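Local coordinates for succinoglycan biosynthesis protein (Bacillus cereus ATCC 14579, PDB 3B55) that binds a calcium ion and belongs to the erythromycin esterase family; its reaction is not established, though a part in succinoglycan biosynthesis is possible, at residues 369-374 against 419-424; 385-390 against 396-401. The protein carries 1 engineered substitution. One frame throughout, in Å; residues are numbered along the deposited sequence.

Contact 1: residues 369-374 against 419-424; sequences NSYNYI and VDISLG
The hydroxyl of Tyr371 receives the backbone N-H of Leu423: Leu423 N lies 3.0 Å from Tyr371 OH, and the bond is nearly straight, with an angle of 168° at the hydrogen. Two carbonyl oxygens also lie near this hydroxyl, Ile421 O at 3.2 Å from Tyr371 OH and, as a weak partner, that of Glu400. A tyrosine suits this place because its long, flat side chain brings a hydroxyl to a backbone that turns from strand into helix while offering a ring face to Leu423. With CG opposite the carbonyl carbon (chi1 -71°), the hydroxyl end arrives at the 421-423 backbone. Leu423 covers one face: its CB lies 3.7 Å from the ring centroid in a CH-pi contact, offset toward the rim, and its CD2 reaches Tyr371 CD1 at 3.7 Å. At the edge, Ile421 O lies in the ring plane, 3.1 Å from Tyr371 CE2, and the branch methyl CG2 of Ile421 approaches the same CE2 at 3.8 Å. Ser370 is the N-cap of the helix, its OG accepting a weak capping bond from Tyr373 N. Trp397 and His402 also meet the tyrosine ring, the latter edge-to-face. The contact thus joins the start of helix 371-376 to the junction between strand 418-421, paired antiparallel with 402-405, and the short helix 423-426.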
ATOM      1  N   ASN A 369       8.062 -20.092  18.867  1.00 18.40           N
ATOM      2  CA  ASN A 369       7.573 -18.909  19.573  1.00 19.62           C
ATOM      3  C   ASN A 369       7.114 -17.844  18.593  1.00 16.32           C
ATOM      4  O   ASN A 369       6.595 -16.804  18.997  1.00 16.38           O
ATOM      5  CB  ASN A 369       8.657 -18.298  20.458  1.00 23.39           C
ATOM      6  CG  ASN A 369       9.156 -19.252  21.503  1.00 30.48           C
ATOM      7  OD1 ASN A 369       8.373 -19.851  22.239  1.00 35.71           O
ATOM      8  ND2 ASN A 369      10.474 -19.396  21.584  1.00 35.31           N
ATOM      9  N   SER A 370       7.311 -18.093  17.305  1.00 12.31           N
ATOM     10  CA  SER A 370       6.906 -17.120  16.308  1.00  8.04           C
ATOM     11  C   SER A 370       5.431 -17.270  15.954  1.00 10.03           C
ATOM     12  O   SER A 370       4.856 -18.358  16.070  1.00 12.38           O
ATOM     13  CB  SER A 370       7.764 -17.261  15.047  1.00  4.03           C
ATOM     14  OG  SER A 370       7.462 -18.433  14.312  1.00  5.16           O
ATOM     15  N   TYR A 371       4.822 -16.161  15.550  1.00  7.36           N
ATOM     16  CA  TYR A 371       3.429 -16.143  15.144  1.00 11.25           C
ATOM     17  C   TYR A 371       3.205 -17.075  13.959  1.00 10.83           C
ATOM     18  O   TYR A 371       2.138 -17.681  13.834  1.00 16.97           O
ATOM     19  CB  TYR A 371       3.023 -14.724  14.757  1.00  8.63           C
ATOM     20  CG  TYR A 371       2.923 -13.779  15.931  1.00  9.07           C
ATOM     21  CD1 TYR A 371       1.894 -13.907  16.863  1.00  7.12           C
ATOM     22  CD2 TYR A 371       3.830 -12.731  16.092  1.00  4.51           C
ATOM     23  CE1 TYR A 371       1.762 -13.013  17.912  1.00  4.49           C
ATOM     24  CE2 TYR A 371       3.713 -11.840  17.140  1.00  5.39           C
ATOM     25  CZ  TYR A 371       2.673 -11.979  18.045  1.00 12.38           C
ATOM     26  OH  TYR A 371       2.520 -11.057  19.057  1.00 11.61           O
ATOM     27  N   ASN A 372       4.210 -17.182  13.094  1.00 11.87           N
ATOM     28  CA  ASN A 372       4.141 -18.038  11.906  1.00 10.18           C
ATOM     29  C   ASN A 372       3.936 -19.507  12.282  1.00 11.15           C
ATOM     30  O   ASN A 372       3.015 -20.171  11.794  1.00 13.30           O
ATOM     31  CB  ASN A 372       5.430 -17.889  11.095  1.00  8.72           C
ATOM     32  CG  ASN A 372       5.598 -16.493  10.529  1.00 12.06           C
ATOM     33  OD1 ASN A 372       5.078 -16.181   9.460  1.00 16.26           O
ATOM     34  ND2 ASN A 372       6.311 -15.638  11.255  1.00 14.51           N
ATOM     35  N   TYR A 373       4.800 -20.009  13.154  1.00 10.61           N
ATOM     36  CA  TYR A 373       4.714 -21.395  13.599  1.00  9.71           C
ATOM     37  C   TYR A 373       3.380 -21.650  14.296  1.00 11.09           C
ATOM     38  O   TYR A 373       2.678 -22.613  13.989  1.00  9.26           O
ATOM     39  CB  TYR A 373       5.836 -21.704  14.590  1.00 12.53           C
ATOM     40  CG  TYR A 373       5.838 -23.138  15.070  1.00 14.21           C
ATOM     41  CD1 TYR A 373       6.489 -24.131  14.339  1.00 16.48           C
ATOM     42  CD2 TYR A 373       5.160 -23.512  16.237  1.00 12.77           C
ATOM     43  CE1 TYR A 373       6.466 -25.457  14.745  1.00 20.97           C
ATOM     44  CE2 TYR A 373       5.133 -24.846  16.658  1.00 16.46           C
ATOM     45  CZ  TYR A 373       5.790 -25.812  15.898  1.00 17.31           C
ATOM     46  OH  TYR A 373       5.762 -27.135  16.269  1.00 19.58           O
ATOM     47  N   ILE A 374       3.055 -20.786  15.252  1.00 11.57           N
ATOM     48  CA  ILE A 374       1.834 -20.916  16.021  1.00  9.25           C
ATOM     49  C   ILE A 374       0.573 -20.897  15.157  1.00 11.96           C
ATOM     50  O   ILE A 374      -0.257 -21.803  15.266  1.00  7.43           O
ATOM     51  CB  ILE A 374       1.813 -19.848  17.126  1.00 10.91           C
ATOM     52  CG1 ILE A 374       2.939 -20.171  18.123  1.00 11.90           C
ATOM     53  CG2 ILE A 374       0.458 -19.818  17.818  1.00 10.84           C
ATOM     54  CD1 ILE A 374       3.178 -19.123  19.195  1.00 10.06           C
ATOM     55  N   VAL A 419      11.244 -10.122  12.452  1.00 15.31           N
ATOM     56  CA  VAL A 419      11.241  -8.936  13.300  1.00 13.64           C
ATOM     57  C   VAL A 419      10.267  -9.198  14.444  1.00 14.19           C
ATOM     58  O   VAL A 419       9.388 -10.046  14.321  1.00  9.71           O
ATOM     59  CB  VAL A 419      10.768  -7.669  12.528  1.00 16.49           C
ATOM     60  CG1 VAL A 419      11.742  -7.343  11.409  1.00 15.26           C
ATOM     61  CG2 VAL A 419       9.366  -7.885  11.971  1.00 13.62           C
ATOM     62  N   ASP A 420      10.440  -8.497  15.559  1.00 14.40           N
ATOM     63  CA  ASP A 420       9.540  -8.660  16.698  1.00 16.44           C
ATOM     64  C   ASP A 420       8.331  -7.775  16.489  1.00 17.03           C
ATOM     65  O   ASP A 420       8.434  -6.697  15.912  1.00 20.19           O
ATOM     66  CB  ASP A 420      10.229  -8.273  18.003  1.00 21.64           C
ATOM     67  CG  ASP A 420      10.991  -9.428  18.627  1.00 27.39           C
ATOM     68  OD1 ASP A 420      11.610  -9.211  19.694  1.00 31.29           O
ATOM     69  OD2 ASP A 420      10.963 -10.545  18.056  1.00 25.30           O
ATOM     70  N   ILE A 421       7.175  -8.219  16.960  1.00 16.72           N
ATOM     71  CA  ILE A 421       5.963  -7.438  16.777  1.00 14.80           C
ATOM     72  C   ILE A 421       4.881  -7.957  17.699  1.00 13.78           C
ATOM     73  O   ILE A 421       4.922  -9.113  18.111  1.00 15.33           O
ATOM     74  CB  ILE A 421       5.455  -7.553  15.301  1.00 18.08           C
ATOM     75  CG1 ILE A 421       4.325  -6.551  15.041  1.00 20.31           C
ATOM     76  CG2 ILE A 421       4.913  -8.970  15.033  1.00 10.97           C
ATOM     77  CD1 ILE A 421       3.775  -6.632  13.635  1.00 24.89           C
ATOM     78  N   SER A 422       3.925  -7.090  18.022  1.00 17.74           N
ATOM     79  CA  SER A 422       2.781  -7.447  18.858  1.00 16.64           C
ATOM     80  C   SER A 422       1.642  -7.553  17.846  1.00 13.99           C
ATOM     81  O   SER A 422       1.088  -6.542  17.399  1.00 11.42           O
ATOM     82  CB  SER A 422       2.487  -6.343  19.863  1.00 18.12           C
ATOM     83  OG  SER A 422       3.618  -6.137  20.680  1.00 28.26           O
ATOM     84  N   LEU A 423       1.313  -8.780  17.465  1.00 12.72           N
ATOM     85  CA  LEU A 423       0.279  -9.003  16.468  1.00 10.40           C
ATOM     86  C   LEU A 423      -1.045  -8.333  16.783  1.00 12.35           C
ATOM     87  O   LEU A 423      -1.661  -7.737  15.900  1.00  9.65           O
ATOM     88  CB  LEU A 423       0.068 -10.502  16.258  1.00 10.68           C
ATOM     89  CG  LEU A 423      -0.518 -10.868  14.891  1.00 11.92           C
ATOM     90  CD1 LEU A 423       0.424 -10.390  13.785  1.00  8.95           C
ATOM     91  CD2 LEU A 423      -0.711 -12.370  14.818  1.00  3.87           C
ATOM     92  N   GLY A 424      -1.486  -8.442  18.033  1.00 10.79           N
ATOM     93  CA  GLY A 424      -2.743  -7.834  18.431  1.00 12.91           C
ATOM     94  C   GLY A 424      -2.745  -6.319  18.318  1.00 13.12           C
ATOM     95  O   GLY A 424      -3.798  -5.713  18.148  1.00 14.28           O
TER

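Contact 2: residues 385-390 against 396-401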
ATOM      1  N   ILE A 385      -9.195 -14.291  11.102  1.00  9.07           N
ATOM      2  CA  ILE A 385      -9.709 -14.186  12.455  1.00 14.32           C
ATOM      3  C   ILE A 385      -9.647 -12.762  12.963  1.00 13.93           C
ATOM      4  O   ILE A 385      -8.774 -11.989  12.561  1.00 14.54           O
ATOM      5  CB  ILE A 385      -8.891 -15.097  13.395  1.00 15.95           C
ATOM      6  CG1 ILE A 385      -9.347 -14.916  14.841  1.00 17.22           C
ATOM      7  CG2 ILE A 385      -7.408 -14.791  13.243  1.00 17.05           C
ATOM      8  CD1 ILE A 385      -8.975 -16.091  15.730  1.00 21.10           C
ATOM      9  N   ASP A 386     -10.578 -12.420  13.848  1.00 13.00           N
ATOM     10  CA  ASP A 386     -10.618 -11.084  14.427  1.00 12.84           C
ATOM     11  C   ASP A 386      -9.761 -11.095  15.691  1.00 14.89           C
ATOM     12  O   ASP A 386     -10.162 -11.650  16.719  1.00 11.34           O
ATOM     13  CB  ASP A 386     -12.052 -10.699  14.794  1.00 12.89           C
ATOM     14  CG  ASP A 386     -12.199  -9.213  15.076  1.00 15.60           C
ATOM     15  OD1 ASP A 386     -11.240  -8.612  15.602  1.00 13.13           O
ATOM     16  OD2 ASP A 386     -13.278  -8.653  14.783  1.00 20.17           O
ATOM     17  N   LEU A 387      -8.577 -10.497  15.608  1.00 12.72           N
ATOM     18  CA  LEU A 387      -7.660 -10.438  16.742  1.00 16.24           C
ATOM     19  C   LEU A 387      -8.227  -9.589  17.884  1.00 16.60           C
ATOM     20  O   LEU A 387      -7.858  -9.763  19.043  1.00 16.54           O
ATOM     21  CB  LEU A 387      -6.308  -9.865  16.294  1.00 15.24           C
ATOM     22  CG  LEU A 387      -5.604 -10.592  15.139  1.00 15.09           C
ATOM     23  CD1 LEU A 387      -4.320  -9.867  14.780  1.00 13.74           C
ATOM     24  CD2 LEU A 387      -5.315 -12.030  15.523  1.00 13.99           C
ATOM     25  N   ARG A 388      -9.125  -8.672  17.550  1.00 18.85           N
ATOM     26  CA  ARG A 388      -9.722  -7.807  18.559  1.00 22.14           C
ATOM     27  C   ARG A 388     -10.677  -8.568  19.473  1.00 20.94           C
ATOM     28  O   ARG A 388     -11.033  -8.083  20.542  1.00 22.99           O
ATOM     29  CB  ARG A 388     -10.476  -6.664  17.886  1.00 20.89           C
ATOM     30  CG  ARG A 388      -9.605  -5.746  17.059  1.00 16.58           C
ATOM     31  CD  ARG A 388     -10.467  -4.856  16.182  1.00 17.35           C
ATOM     32  NE  ARG A 388     -11.338  -5.663  15.332  1.00 11.68           N
ATOM     33  CZ  ARG A 388     -12.187  -5.168  14.436  1.00 14.88           C
ATOM     34  NH1 ARG A 388     -12.286  -3.856  14.261  1.00 10.40           N
ATOM     35  NH2 ARG A 388     -12.948  -5.991  13.720  1.00  6.09           N
ATOM     36  N   LYS A 389     -11.083  -9.762  19.054  1.00 22.18           N
ATOM     37  CA  LYS A 389     -12.012 -10.571  19.836  1.00 24.95           C
ATOM     38  C   LYS A 389     -11.351 -11.656  20.691  1.00 25.51           C
ATOM     39  O   LYS A 389     -12.038 -12.427  21.347  1.00 29.45           O
ATOM     40  CB  LYS A 389     -13.039 -11.224  18.907  1.00 25.73           C
ATOM     41  CG  LYS A 389     -13.958 -10.250  18.184  1.00 25.21           C
ATOM     42  CD  LYS A 389     -14.965  -9.594  19.126  1.00 33.47           C
ATOM     43  CE  LYS A 389     -16.092  -8.932  18.340  1.00 37.22           C
ATOM     44  NZ  LYS A 389     -17.182  -8.426  19.218  1.00 49.67           N
ATOM     45  N   ALA A 390     -10.023 -11.715  20.691  1.00 29.15           N
ATOM     46  CA  ALA A 390      -9.304 -12.726  21.470  1.00 28.66           C
ATOM     47  C   ALA A 390      -9.544 -12.627  22.984  1.00 28.83           C
ATOM     48  O   ALA A 390      -9.691 -11.534  23.524  1.00 28.28           O
ATOM     49  CB  ALA A 390      -7.821 -12.640  21.177  1.00 24.30           C
ATOM     50  N   THR A 396      -3.487 -12.070  25.774  1.00 21.61           N
ATOM     51  CA  THR A 396      -2.246 -11.585  26.382  1.00 20.36           C
ATOM     52  C   THR A 396      -1.061 -11.839  25.461  1.00 15.90           C
ATOM     53  O   THR A 396      -0.208 -10.980  25.275  1.00 16.92           O
ATOM     54  CB  THR A 396      -1.973 -12.305  27.720  1.00 23.74           C
ATOM     55  OG1 THR A 396      -3.104 -12.148  28.588  1.00 22.58           O
ATOM     56  CG2 THR A 396      -0.728 -11.732  28.392  1.00 22.02           C
ATOM     57  N   TRP A 397      -1.015 -13.040  24.904  1.00 15.51           N
ATOM     58  CA  TRP A 397       0.050 -13.446  23.995  1.00 16.32           C
ATOM     59  C   TRP A 397       0.075 -12.557  22.743  1.00 17.67           C
ATOM     60  O   TRP A 397       1.143 -12.224  22.237  1.00 18.67           O
ATOM     61  CB  TRP A 397      -0.167 -14.912  23.620  1.00 14.49           C
ATOM     62  CG  TRP A 397       0.607 -15.394  22.442  1.00 11.78           C
ATOM     63  CD1 TRP A 397       1.929 -15.738  22.405  1.00  7.85           C
ATOM     64  CD2 TRP A 397       0.092 -15.623  21.130  1.00  8.60           C
ATOM     65  NE1 TRP A 397       2.268 -16.170  21.149  1.00  9.83           N
ATOM     66  CE2 TRP A 397       1.160 -16.103  20.342  1.00 10.12           C
ATOM     67  CE3 TRP A 397      -1.165 -15.453  20.535  1.00 12.50           C
ATOM     68  CZ2 TRP A 397       1.005 -16.437  18.993  1.00 14.74           C
ATOM     69  CZ3 TRP A 397      -1.323 -15.782  19.192  1.00 13.33           C
ATOM     70  CH2 TRP A 397      -0.238 -16.262  18.434  1.00 16.30           C
ATOM     71  N   LEU A 398      -1.105 -12.171  22.257  1.00 16.16           N
ATOM     72  CA  LEU A 398      -1.202 -11.319  21.078  1.00 14.26           C
ATOM     73  C   LEU A 398      -0.711  -9.897  21.357  1.00 17.23           C
ATOM     74  O   LEU A 398      -0.388  -9.148  20.428  1.00 17.13           O
ATOM     75  CB  LEU A 398      -2.645 -11.256  20.566  1.00 13.24           C
ATOM     76  CG  LEU A 398      -3.183 -12.431  19.749  1.00 20.03           C
ATOM     77  CD1 LEU A 398      -4.650 -12.200  19.425  1.00 19.96           C
ATOM     78  CD2 LEU A 398      -2.375 -12.578  18.466  1.00 19.25           C
ATOM     79  N   ASN A 399      -0.659  -9.516  22.629  1.00 19.25           N
ATOM     80  CA  ASN A 399      -0.204  -8.176  22.985  1.00 22.06           C
ATOM     81  C   ASN A 399       1.242  -8.121  23.442  1.00 21.25           C
ATOM     82  O   ASN A 399       1.703  -7.111  23.964  1.00 23.68           O
ATOM     83  CB  ASN A 399      -1.116  -7.562  24.051  1.00 24.97           C
ATOM     84  CG  ASN A 399      -2.316  -6.859  23.446  1.00 34.24           C
ATOM     85  OD1 ASN A 399      -3.242  -7.500  22.935  1.00 39.94           O
ATOM     86  ND2 ASN A 399      -2.300  -5.527  23.487  1.00 31.33           N
ATOM     87  N   GLU A 400       1.955  -9.218  23.240  1.00 21.26           N
ATOM     88  CA  GLU A 400       3.356  -9.288  23.604  1.00 20.47           C
ATOM     89  C   GLU A 400       4.173  -9.355  22.324  1.00 20.15           C
ATOM     90  O   GLU A 400       3.665  -9.765  21.281  1.00 20.54           O
ATOM     91  CB  GLU A 400       3.618 -10.529  24.451  1.00 20.03           C
ATOM     92  CG  GLU A 400       3.102 -10.435  25.870  1.00 27.29           C
ATOM     93  CD  GLU A 400       3.143 -11.769  26.577  1.00 33.88           C
ATOM     94  OE1 GLU A 400       3.682 -12.731  25.988  1.00 24.75           O
ATOM     95  OE2 GLU A 400       2.645 -11.855  27.720  1.00 37.90           O
ATOM     96  N   GLN A 401       5.433  -8.942  22.403  1.00 19.48           N
ATOM     97  CA  GLN A 401       6.319  -8.968  21.246  1.00 17.24           C
ATOM     98  C   GLN A 401       6.836 -10.377  20.959  1.00 16.62           C
ATOM     99  O   GLN A 401       7.419 -11.016  21.829  1.00 13.76           O
ATOM    100  CB  GLN A 401       7.503  -8.034  21.478  1.00 18.77           C
ATOM    101  CG  GLN A 401       7.168  -6.557  21.376  1.00 28.48           C
ATOM    102  CD  GLN A 401       7.948  -5.878  20.270  1.00 38.95           C
ATOM    103  OE1 GLN A 401       7.385  -5.473  19.253  1.00 45.76           O
ATOM    104  NE2 GLN A 401       9.258  -5.760  20.458  1.00 41.57           N
TER
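Leu398 meets both Leu387 and Ala390 through its methyl CD1, which lies 3.6 Å from Ala390 CB and 4.0 Å from Leu387 CD2. The two leucine side chains cross at about a right angle, and Leu398 CD2 also comes within 4.2 Å of Leu387 CD2. No hydrogen bond spans the segments, so the contact is purely apolar: the buried leucines meet through methyl groups, while the short alanine lets the backbone of 385-390 come close to Leu398. A chi1 of -78° sets CG beside the backbone N of Leu398, and CD1 ends against Ala390 and Leu387. Behind this first shell, Asp386 and Arg388, flanking Leu387, are tied to each other, which probably steadies the turn. Asp386 OD1 accepts the backbone N-H of Arg388 (N to OD1 2.9 Å), forming an Asx turn, and on its syn side the N-H of Arg388 NE, 3.0 Å away. Arg388 NH2 reaches Asp386 OD2 at 2.9 Å from above the carboxylate plane, completing a side-on salt bridge; NH2 also bonds Met71 O. Aspartate's short chain keeps OD1 near the backbone two residues on, while its second oxygen completes the paired grip on the guanidinium. Leu423 packs on both leucines, and Trp45 of helix 39-49 touches Ala390. The contact therefore lies where strand 382-386 leaves the mixed sheet through a 3-10 turn and the chain comes back along helix 392-398.

Overall arrangement
The two contacts have centres about 10 Å apart, on the same side of the chain's centre and away from the calcium site. Contact 2 is nested within the chain loop closed by contact 1: helix 371-376, strand 382-386, helix 392-398, strand 402-405, strand 418-421 and helix 423-426 follow in that order. They also touch directly. Gly424 N lies 2.7 Å from Leu398 O, a probable hydrogen bond, while Ile374 CD1 packs 3.5 Å from Trp397 CZ2. Together they pack the helices that precede and follow strand 382-386, near one edge of the mixed sheet, against one another and helix 423-426, which leads into the neighbouring strand 429-433.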